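Local coordinates for alginate lyase (Paenibacillus sp. FPU-7, PDB 6KFN), which probably cleaves the polysaccharide alginate by beta-elimination, and is built as a right-handed parallel beta-helix, at residues 130-139 with 173-181; 194-205 with 223-234. All coordinates share one frame; numbering follows the deposited sequence.

Contact 1: residues 130-139 with 173-181; sequences IRNSHIYNTG and VRIGPGVAA
H134 and R174 are paired on the outward face of two parallel strands, 134-136 and 174-175, in successive coils of the beta-helix. The imidazole, carried out with CG anti to the backbone N (chi1 -175°), runs on past R174 toward the next turn, where NE2 of H134 donates to G176 O at 2.8 Å, the acceptor lying in the ring plane. CD of R174 sits over one imidazole face, 4.0 Å from its centroid in a CH-pi contact, and the ring of Y136 reaches the opposite face with CD1. The bond, with both faces covered, probably fixes the rotation of the ring. The R174 guanidinium, bent away at chi3 and nearly perpendicular to the imidazole, lies on the exposed, looser side.

Inward the packing is closer. V179 lies alongside T138, its CG1 3.4 Å from OG1 of T138, whose hydrogen-bond partner is G146 O. V173 is the residue most covered by the other segment, with CG2 against I130 O and a looser apolar contact to I135. I135 and I175 share this buried face, while their backbones are joined by I135 N to R174 O, 3.0 Å, and G176 N to I135 O, 2.9 Å. Past the strands the chains stay in step through a cis-proline turn: P177 O accepts from N137 N and G178 O from T138 N. A side chain at G178 would probably collide with OD1 of N137, whose ND2 bonds D113.

I130, I135 and I175 all rest on I149 of strand 149-151 across the helix interior. Strand 110-114 borders 134-136 on the far edge, where the rings of Y136 and Y112 meet with nearly parallel planes, and strand 199-201 flanks 174-175, with V199 against R174.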
loop_
_atom_site.group_PDB
_atom_site.type_symbol
_atom_site.label_atom_id
_atom_site.label_comp_id
_atom_site.label_asym_id
_atom_site.label_seq_id
_atom_site.Cartn_x
_atom_site.Cartn_y
_atom_site.Cartn_z
ATOM N N ILE A 130 -6.893 -0.220 3.057
ATOM C CA ILE A 130 -7.040 -0.262 1.615
ATOM C C ILE A 130 -7.515 -1.657 1.250
ATOM O O ILE A 130 -6.896 -2.658 1.622
ATOM C CB ILE A 130 -5.780 0.182 0.849
ATOM C CG1 ILE A 130 -6.057 0.144 -0.656
ATOM C CG2 ILE A 130 -4.531 -0.595 1.227
ATOM C CD1 ILE A 130 -5.047 0.886 -1.502
ATOM N N ARG A 131 -8.640 -1.714 0.521
ATOM C CA ARG A 131 -9.253 -2.970 0.179
ATOM C C ARG A 131 -9.714 -2.953 -1.270
ATOM O O ARG A 131 -10.002 -1.901 -1.852
ATOM C CB ARG A 131 -10.389 -3.317 1.121
ATOM C CG ARG A 131 -11.562 -2.408 1.070
ATOM C CD ARG A 131 -12.787 -3.101 1.643
ATOM N NE ARG A 131 -12.871 -2.887 3.061
ATOM C CZ ARG A 131 -13.388 -1.794 3.589
ATOM N NH1 ARG A 131 -13.826 -0.839 2.816
ATOM N NH2 ARG A 131 -13.427 -1.655 4.888
ATOM N N ASN A 132 -9.808 -4.142 -1.849
ATOM C CA ASN A 132 -10.484 -4.327 -3.138
ATOM C C ASN A 132 -9.933 -3.350 -4.186
ATOM O O ASN A 132 -10.676 -2.673 -4.883
ATOM C CB ASN A 132 -11.997 -4.149 -3.005
ATOM C CG ASN A 132 -12.591 -5.032 -1.960
ATOM O OD1 ASN A 132 -12.145 -6.164 -1.772
ATOM N ND2 ASN A 132 -13.612 -4.529 -1.261
ATOM N N SER A 133 -8.603 -3.287 -4.275
ATOM C CA SER A 133 -7.919 -2.317 -5.109
ATOM C C SER A 133 -6.804 -3.015 -5.882
ATOM O O SER A 133 -6.383 -4.097 -5.516
ATOM C CB SER A 133 -7.329 -1.180 -4.240
ATOM O OG SER A 133 -8.369 -0.416 -3.618
ATOM N N HIS A 134 -6.315 -2.349 -6.931
ATOM C CA HIS A 134 -5.224 -2.856 -7.765
ATOM C C HIS A 134 -4.187 -1.767 -7.898
ATOM O O HIS A 134 -4.510 -0.659 -8.350
ATOM C CB HIS A 134 -5.756 -3.264 -9.137
ATOM C CG HIS A 134 -4.731 -3.916 -10.036
ATOM N ND1 HIS A 134 -4.946 -4.049 -11.387
ATOM C CD2 HIS A 134 -3.525 -4.466 -9.793
ATOM C CE1 HIS A 134 -3.913 -4.677 -11.924
ATOM N NE2 HIS A 134 -3.029 -4.932 -10.980
ATOM N N ILE A 135 -2.932 -2.085 -7.536
ATOM C CA ILE A 135 -1.807 -1.196 -7.660
ATOM C C ILE A 135 -0.822 -1.850 -8.623
ATOM O O ILE A 135 -0.445 -3.009 -8.419
ATOM C CB ILE A 135 -1.121 -0.949 -6.297
ATOM C CG1 ILE A 135 -2.106 -0.343 -5.297
ATOM C CG2 ILE A 135 0.116 -0.106 -6.460
ATOM C CD1 ILE A 135 -1.642 -0.405 -3.856
ATOM N N TYR A 136 -0.405 -1.122 -9.664
ATOM C CA TYR A 136 0.513 -1.685 -10.646
ATOM C C TYR A 136 1.319 -0.551 -11.257
ATOM O O TYR A 136 0.982 0.623 -11.119
ATOM C CB TYR A 136 -0.253 -2.546 -11.690
ATOM C CG TYR A 136 -1.274 -1.819 -12.525
ATOM C CD1 TYR A 136 -2.565 -1.600 -12.053
ATOM C CD2 TYR A 136 -0.979 -1.414 -13.815
ATOM C CE1 TYR A 136 -3.521 -0.972 -12.841
ATOM C CE2 TYR A 136 -1.919 -0.790 -14.606
ATOM C CZ TYR A 136 -3.194 -0.570 -14.136
ATOM O OH TYR A 136 -4.113 0.041 -14.945
ATOM N N ASN A 137 2.417 -0.897 -11.944
ATOM C CA ASN A 137 3.217 0.096 -12.671
ATOM C C ASN A 137 3.651 1.253 -11.761
ATOM O O ASN A 137 3.291 2.415 -11.961
ATOM C CB ASN A 137 2.479 0.628 -13.905
ATOM C CG ASN A 137 2.355 -0.385 -14.960
ATOM O OD1 ASN A 137 2.805 -1.505 -14.844
ATOM N ND2 ASN A 137 1.630 -0.005 -16.023
ATOM N N THR A 138 4.481 0.899 -10.777
ATOM C CA THR A 138 5.097 1.859 -9.852
ATOM C C THR A 138 6.599 1.855 -10.049
ATOM O O THR A 138 7.158 0.959 -10.683
ATOM C CB THR A 138 4.758 1.517 -8.399
ATOM O OG1 THR A 138 5.238 0.205 -8.123
ATOM C CG2 THR A 138 3.259 1.536 -8.126
ATOM N N GLY A 139 7.290 2.846 -9.490
ATOM C CA GLY A 139 8.716 2.935 -9.674
ATOM C C GLY A 139 9.149 3.325 -11.061
ATOM O O GLY A 139 10.294 3.021 -11.455
ATOM N N VAL A 173 -6.327 -6.925 -1.999
ATOM C CA VAL A 173 -5.656 -6.070 -2.972
ATOM C C VAL A 173 -4.862 -6.922 -3.946
ATOM O O VAL A 173 -4.269 -7.918 -3.571
ATOM C CB VAL A 173 -4.775 -5.010 -2.240
ATOM C CG1 VAL A 173 -3.995 -4.055 -3.150
ATOM C CG2 VAL A 173 -5.664 -4.160 -1.307
ATOM N N ARG A 174 -4.806 -6.480 -5.181
ATOM C CA ARG A 174 -3.930 -7.049 -6.193
ATOM C C ARG A 174 -2.789 -6.076 -6.406
ATOM O O ARG A 174 -3.021 -4.895 -6.627
ATOM C CB ARG A 174 -4.683 -7.218 -7.507
ATOM C CG ARG A 174 -3.934 -8.038 -8.539
ATOM C CD ARG A 174 -4.827 -8.182 -9.780
ATOM N NE ARG A 174 -5.813 -9.218 -9.540
ATOM C CZ ARG A 174 -5.581 -10.525 -9.650
ATOM N NH1 ARG A 174 -4.403 -10.984 -10.058
ATOM N NH2 ARG A 174 -6.532 -11.393 -9.343
ATOM N N ILE A 175 -1.567 -6.568 -6.310
ATOM C CA ILE A 175 -0.387 -5.742 -6.460
ATOM C C ILE A 175 0.467 -6.356 -7.564
ATOM O O ILE A 175 0.696 -7.567 -7.565
ATOM C CB ILE A 175 0.401 -5.540 -5.157
ATOM C CG1 ILE A 175 -0.556 -5.131 -4.039
ATOM C CG2 ILE A 175 1.508 -4.527 -5.355
ATOM C CD1 ILE A 175 0.082 -5.047 -2.666
ATOM N N GLY A 176 0.928 -5.513 -8.488
ATOM C CA GLY A 176 1.638 -5.962 -9.666
ATOM C C GLY A 176 0.695 -6.139 -10.831
ATOM O O GLY A 176 -0.530 -6.076 -10.669
ATOM N N PRO A 177 1.220 -6.383 -12.020
ATOM C CA PRO A 177 2.644 -6.417 -12.351
ATOM C C PRO A 177 3.206 -4.983 -12.407
ATOM O O PRO A 177 2.519 -3.998 -12.181
ATOM C CB PRO A 177 2.654 -7.102 -13.704
ATOM C CG PRO A 177 1.406 -6.547 -14.377
ATOM C CD PRO A 177 0.382 -6.487 -13.240
ATOM N N GLY A 178 4.502 -4.892 -12.734
ATOM C CA GLY A 178 5.113 -3.590 -12.925
ATOM C C GLY A 178 5.357 -2.792 -11.672
ATOM O O GLY A 178 5.658 -1.607 -11.764
ATOM N N VAL A 179 5.227 -3.427 -10.501
ATOM C CA VAL A 179 5.626 -2.808 -9.245
ATOM C C VAL A 179 7.100 -3.117 -9.059
ATOM O O VAL A 179 7.535 -4.268 -8.979
ATOM C CB VAL A 179 4.727 -3.313 -8.104
ATOM C CG1 VAL A 179 5.296 -2.911 -6.751
ATOM C CG2 VAL A 179 3.328 -2.772 -8.310
ATOM N N ALA A 180 7.923 -2.050 -9.067
ATOM C CA ALA A 180 9.353 -2.205 -9.214
ATOM C C ALA A 180 10.054 -2.618 -7.921
ATOM O O ALA A 180 11.122 -3.255 -7.986
ATOM C CB ALA A 180 9.992 -0.902 -9.705
ATOM N N ALA A 181 9.549 -2.222 -6.763
ATOM C CA ALA A 181 10.122 -2.616 -5.492
ATOM C C ALA A 181 9.200 -3.638 -4.831
ATOM O O ALA A 181 8.453 -4.324 -5.517
ATOM C CB ALA A 181 10.465 -1.388 -4.633
#

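Contact 2: residues 194-205 with 223-234; sequences IVENSVFNGTGI and VIRNNIGYRNGN
Strands 194-196 and 199-201 run parallel to 223-225 and 228-230, their axes 4.8 and 4.7 Å apart, and backbone bonds such as V195 N to V223 O and Y230 N to F200 O join both pairs. At the bend between them N227 turns inward and bridges the coils with its amide: OD1 accepts from S198 N at 2.9 Å, on a lone pair, while ND2 donates to V195 O from 60° above that carbonyl plane. V195 O thus holds two donors, the other being R225 N. Such an internal asparagine satisfying backbone groups at a bend is familiar from right-handed parallel beta-helices of the pectate lyase type, and N259 repeats it one coil on by bonding I224 O and N227 N. CE2 of F200 packs 3.7 Å from CB of N227, and V195 CG2 meets I224 CD1.

Outside, R225 grips E196 side-on: NE and NH2 both reach OE1, at 3.0 and 2.9 Å, with the oxygen in the guanidinium plane. CG2 of I194 covers one face of that group, and S171 holds the other carboxylate oxygen. A leucine in place of R225 would probably leave OE1 of E196 without its charged mate and the carboxylate freer to turn.

Beyond the strands N234 swings its amide clear of its own backbone nitrogen (chi1 -179°), which carries ND2 into the type II turn 202-205. There it donates to G202 O and I205 O, 2.9 Å each, while I205 N reaches G202 O from the opposite face of its plane.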
loop_
_atom_site.group_PDB
_atom_site.type_symbol
_atom_site.label_atom_id
_atom_site.label_comp_id
_atom_site.label_asym_id
_atom_site.label_seq_id
_atom_site.Cartn_x
_atom_site.Cartn_y
_atom_site.Cartn_z
ATOM N N ILE A 194 -1.710 -5.524 8.874
ATOM C CA ILE A 194 -2.346 -6.741 8.383
ATOM C C ILE A 194 -2.312 -6.719 6.863
ATOM O O ILE A 194 -2.708 -5.731 6.246
ATOM C CB ILE A 194 -3.805 -6.853 8.886
ATOM C CG1 ILE A 194 -3.863 -6.876 10.400
ATOM C CG2 ILE A 194 -4.497 -8.088 8.237
ATOM C CD1 ILE A 194 -5.248 -6.972 10.978
ATOM N N VAL A 195 -1.879 -7.844 6.266
ATOM C CA VAL A 195 -1.957 -8.049 4.824
ATOM C C VAL A 195 -2.727 -9.357 4.632
ATOM O O VAL A 195 -2.236 -10.414 5.046
ATOM C CB VAL A 195 -0.582 -8.182 4.171
ATOM C CG1 VAL A 195 -0.760 -8.382 2.672
ATOM C CG2 VAL A 195 0.277 -6.940 4.480
ATOM N N GLU A 196 -3.913 -9.276 4.043
ATOM C CA GLU A 196 -4.774 -10.457 3.970
ATOM C C GLU A 196 -5.448 -10.537 2.623
ATOM O O GLU A 196 -5.786 -9.521 1.992
ATOM C CB GLU A 196 -5.855 -10.462 5.080
ATOM C CG GLU A 196 -6.827 -9.288 4.954
ATOM C CD GLU A 196 -7.947 -9.301 5.978
ATOM O OE1 GLU A 196 -7.794 -10.011 7.003
ATOM O OE2 GLU A 196 -8.941 -8.556 5.772
ATOM N N ASN A 197 -5.709 -11.770 2.187
ATOM C CA ASN A 197 -6.588 -12.045 1.052
ATOM C C ASN A 197 -6.144 -11.352 -0.236
ATOM O O ASN A 197 -6.992 -11.025 -1.079
ATOM C CB ASN A 197 -8.043 -11.692 1.373
ATOM C CG ASN A 197 -8.520 -12.320 2.651
ATOM O OD1 ASN A 197 -8.177 -13.406 2.977
ATOM N ND2 ASN A 197 -9.369 -11.599 3.373
ATOM N N SER A 198 -4.852 -11.133 -0.387
ATOM C CA SER A 198 -4.309 -10.342 -1.471
ATOM C C SER A 198 -3.556 -11.241 -2.464
ATOM O O SER A 198 -3.276 -12.402 -2.187
ATOM C CB SER A 198 -3.444 -9.214 -0.911
ATOM O OG SER A 198 -4.270 -8.286 -0.184
ATOM N N VAL A 199 -3.265 -10.667 -3.637
ATOM C CA VAL A 199 -2.635 -11.399 -4.725
ATOM C C VAL A 199 -1.468 -10.572 -5.236
ATOM O O VAL A 199 -1.639 -9.398 -5.588
ATOM C CB VAL A 199 -3.612 -11.718 -5.867
ATOM C CG1 VAL A 199 -2.882 -12.501 -6.979
ATOM C CG2 VAL A 199 -4.798 -12.503 -5.345
ATOM N N PHE A 200 -0.294 -11.198 -5.298
ATOM C CA PHE A 200 0.951 -10.547 -5.689
ATOM C C PHE A 200 1.405 -11.105 -7.034
ATOM O O PHE A 200 1.763 -12.277 -7.140
ATOM C CB PHE A 200 2.025 -10.790 -4.633
ATOM C CG PHE A 200 1.558 -10.510 -3.227
ATOM C CD1 PHE A 200 0.869 -9.334 -2.910
ATOM C CD2 PHE A 200 1.748 -11.444 -2.220
ATOM C CE1 PHE A 200 0.381 -9.127 -1.620
ATOM C CE2 PHE A 200 1.288 -11.224 -0.929
ATOM C CZ PHE A 200 0.593 -10.072 -0.624
ATOM N N ASN A 201 1.407 -10.251 -8.060
ATOM C CA ASN A 201 1.944 -10.597 -9.379
ATOM C C ASN A 201 3.358 -10.047 -9.424
ATOM O O ASN A 201 3.578 -8.847 -9.599
ATOM C CB ASN A 201 1.074 -10.007 -10.483
ATOM C CG ASN A 201 1.615 -10.319 -11.865
ATOM O OD1 ASN A 201 2.789 -10.691 -12.005
ATOM N ND2 ASN A 201 0.792 -10.145 -12.862
ATOM N N GLY A 202 4.330 -10.926 -9.198
ATOM C CA GLY A 202 5.717 -10.527 -9.062
ATOM C C GLY A 202 6.419 -10.065 -10.319
ATOM O O GLY A 202 7.546 -9.565 -10.224
ATOM N N THR A 203 5.794 -10.229 -11.486
ATOM C CA THR A 203 6.414 -9.716 -12.703
ATOM C C THR A 203 6.688 -8.223 -12.527
ATOM O O THR A 203 5.794 -7.480 -12.117
ATOM C CB THR A 203 5.496 -10.001 -13.893
ATOM O OG1 THR A 203 5.291 -11.412 -13.978
ATOM C CG2 THR A 203 6.066 -9.438 -15.186
ATOM N N GLY A 204 7.909 -7.812 -12.821
ATOM C CA GLY A 204 8.310 -6.431 -12.721
ATOM C C GLY A 204 9.058 -6.030 -11.461
ATOM O O GLY A 204 9.686 -4.964 -11.455
ATOM N N ILE A 205 9.064 -6.856 -10.392
ATOM C CA ILE A 205 9.939 -6.530 -9.254
ATOM C C ILE A 205 11.372 -6.529 -9.791
ATOM O O ILE A 205 11.795 -7.442 -10.506
ATOM C CB ILE A 205 9.746 -7.508 -8.085
ATOM C CG1 ILE A 205 8.343 -7.315 -7.482
ATOM C CG2 ILE A 205 10.839 -7.296 -7.044
ATOM C CD1 ILE A 205 8.054 -8.214 -6.280
ATOM N N VAL A 223 0.700 -9.310 10.453
ATOM C CA VAL A 223 -0.062 -10.515 10.176
ATOM C C VAL A 223 -0.235 -10.603 8.672
ATOM O O VAL A 223 -0.899 -9.761 8.082
ATOM C CB VAL A 223 -1.412 -10.511 10.900
ATOM C CG1 VAL A 223 -2.229 -11.735 10.520
ATOM C CG2 VAL A 223 -1.201 -10.459 12.413
ATOM N N ILE A 224 0.356 -11.638 8.083
ATOM C CA ILE A 224 0.391 -11.866 6.651
ATOM C C ILE A 224 -0.390 -13.166 6.439
ATOM O O ILE A 224 0.165 -14.252 6.687
ATOM C CB ILE A 224 1.834 -11.959 6.130
ATOM C CG1 ILE A 224 2.698 -10.788 6.641
ATOM C CG2 ILE A 224 1.847 -12.181 4.635
ATOM C CD1 ILE A 224 2.250 -9.411 6.256
ATOM N N ARG A 225 -1.650 -13.065 6.050
ATOM C CA ARG A 225 -2.524 -14.223 6.042
ATOM C C ARG A 225 -3.325 -14.359 4.750
ATOM O O ARG A 225 -3.886 -13.414 4.215
ATOM C CB ARG A 225 -3.494 -14.205 7.255
ATOM C CG ARG A 225 -4.418 -13.049 7.326
ATOM C CD ARG A 225 -5.279 -13.104 8.574
ATOM N NE ARG A 225 -6.151 -11.931 8.703
ATOM C CZ ARG A 225 -6.493 -11.359 9.831
ATOM N NH1 ARG A 225 -6.066 -11.831 10.990
ATOM N NH2 ARG A 225 -7.250 -10.292 9.788
ATOM N N ASN A 226 -3.387 -15.603 4.267
ATOM C CA ASN A 226 -4.329 -15.963 3.206
ATOM C C ASN A 226 -4.073 -15.183 1.917
ATOM O O ASN A 226 -5.023 -14.855 1.190
ATOM C CB ASN A 226 -5.772 -15.817 3.687
ATOM C CG ASN A 226 -5.975 -16.605 4.960
ATOM O OD1 ASN A 226 -5.423 -17.697 5.137
ATOM N ND2 ASN A 226 -6.622 -15.973 5.955
ATOM N N ASN A 227 -2.811 -14.958 1.591
ATOM C CA ASN A 227 -2.409 -14.282 0.358
ATOM C C ASN A 227 -1.875 -15.310 -0.641
ATOM O O ASN A 227 -1.472 -16.398 -0.262
ATOM C CB ASN A 227 -1.338 -13.248 0.627
ATOM C CG ASN A 227 -1.789 -12.239 1.673
ATOM O OD1 ASN A 227 -2.674 -11.436 1.439
ATOM N ND2 ASN A 227 -1.160 -12.282 2.853
ATOM N N ILE A 228 -1.842 -14.904 -1.907
ATOM C CA ILE A 228 -1.277 -15.714 -2.986
ATOM C C ILE A 228 -0.199 -14.894 -3.682
ATOM O O ILE A 228 -0.458 -13.751 -4.077
ATOM C CB ILE A 228 -2.359 -16.124 -4.018
ATOM C CG1 ILE A 228 -3.460 -16.924 -3.345
ATOM C CG2 ILE A 228 -1.698 -16.911 -5.157
ATOM C CD1 ILE A 228 -4.701 -17.129 -4.240
ATOM N N GLY A 229 0.994 -15.474 -3.823
ATOM C CA GLY A 229 2.072 -14.809 -4.540
ATOM C C GLY A 229 2.570 -15.617 -5.723
ATOM O O GLY A 229 2.799 -16.819 -5.606
ATOM N N TYR A 230 2.739 -14.916 -6.848
ATOM C CA TYR A 230 3.223 -15.508 -8.091
ATOM C C TYR A 230 4.570 -14.893 -8.440
ATOM O O TYR A 230 4.653 -13.711 -8.808
ATOM C CB TYR A 230 2.233 -15.226 -9.240
ATOM C CG TYR A 230 0.879 -15.820 -9.041
ATOM C CD1 TYR A 230 0.656 -17.167 -9.245
ATOM C CD2 TYR A 230 -0.213 -15.052 -8.677
ATOM C CE1 TYR A 230 -0.590 -17.734 -9.097
ATOM C CE2 TYR A 230 -1.478 -15.589 -8.548
ATOM C CZ TYR A 230 -1.670 -16.949 -8.774
ATOM O OH TYR A 230 -2.901 -17.542 -8.641
ATOM N N ARG A 231 5.632 -15.677 -8.370
ATOM C CA ARG A 231 6.952 -15.189 -8.788
ATOM C C ARG A 231 7.043 -15.019 -10.313
ATOM O O ARG A 231 7.779 -14.172 -10.798
ATOM C CB ARG A 231 8.019 -16.126 -8.247
ATOM C CG ARG A 231 9.450 -15.755 -8.619
ATOM C CD ARG A 231 10.412 -16.611 -7.800
ATOM N NE ARG A 231 11.820 -16.478 -8.158
ATOM C CZ ARG A 231 12.421 -17.112 -9.159
ATOM N NH1 ARG A 231 11.738 -17.875 -9.979
ATOM N NH2 ARG A 231 13.739 -16.995 -9.325
ATOM N N ASN A 232 6.299 -15.865 -11.051
ATOM C CA ASN A 232 6.229 -15.764 -12.505
ATOM C C ASN A 232 7.610 -15.837 -13.166
ATOM O O ASN A 232 7.852 -15.211 -14.203
ATOM C CB ASN A 232 5.451 -14.547 -12.968
ATOM C CG ASN A 232 3.980 -14.660 -12.693
ATOM O OD1 ASN A 232 3.403 -15.737 -12.566
ATOM N ND2 ASN A 232 3.338 -13.494 -12.591
ATOM N N GLY A 233 8.508 -16.621 -12.572
ATOM C CA GLY A 233 9.821 -16.787 -13.166
ATOM C C GLY A 233 10.755 -15.603 -13.021
ATOM O O GLY A 233 11.831 -15.605 -13.632
ATOM N N ASN A 234 10.391 -14.597 -12.237
ATOM C CA ASN A 234 11.186 -13.387 -12.108
ATOM C C ASN A 234 12.366 -13.642 -11.168
ATOM O O ASN A 234 12.213 -13.704 -9.952
ATOM C CB ASN A 234 10.308 -12.259 -11.601
ATOM C CG ASN A 234 11.060 -10.951 -11.468
ATOM O OD1 ASN A 234 12.250 -10.850 -11.767
ATOM N ND2 ASN A 234 10.364 -9.927 -11.013
HETATM O O HOH W 1 -7.810 -13.416 5.958
HETATM O O HOH W 2 -5.470 -14.295 -1.705
HETATM O O HOH W 3 7.597 -12.603 -14.950
#

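Contacts 1 and 2 join neighbouring coils of the same beta-helix and meet edge to edge: strands 174-175 and 199-201 are adjacent, with I175 N and O probably bonded to V199 O and N201 N. Each is partly buried, with a largely apolar inner face, joined in contact 2 by a ring and an amide, and a polar outer one, but contact 1 lies nearer the chain centre. The bend in contact 1 is filled by a valine, V173, whereas contact 2 places the amide of N227 there. Outside, contact 1 relies on a histidine-to-carbonyl hydrogen bond and CH-pi packing; contact 2 has a salt bridge. Their loops also touch, P177 against T203 and V179 against I205.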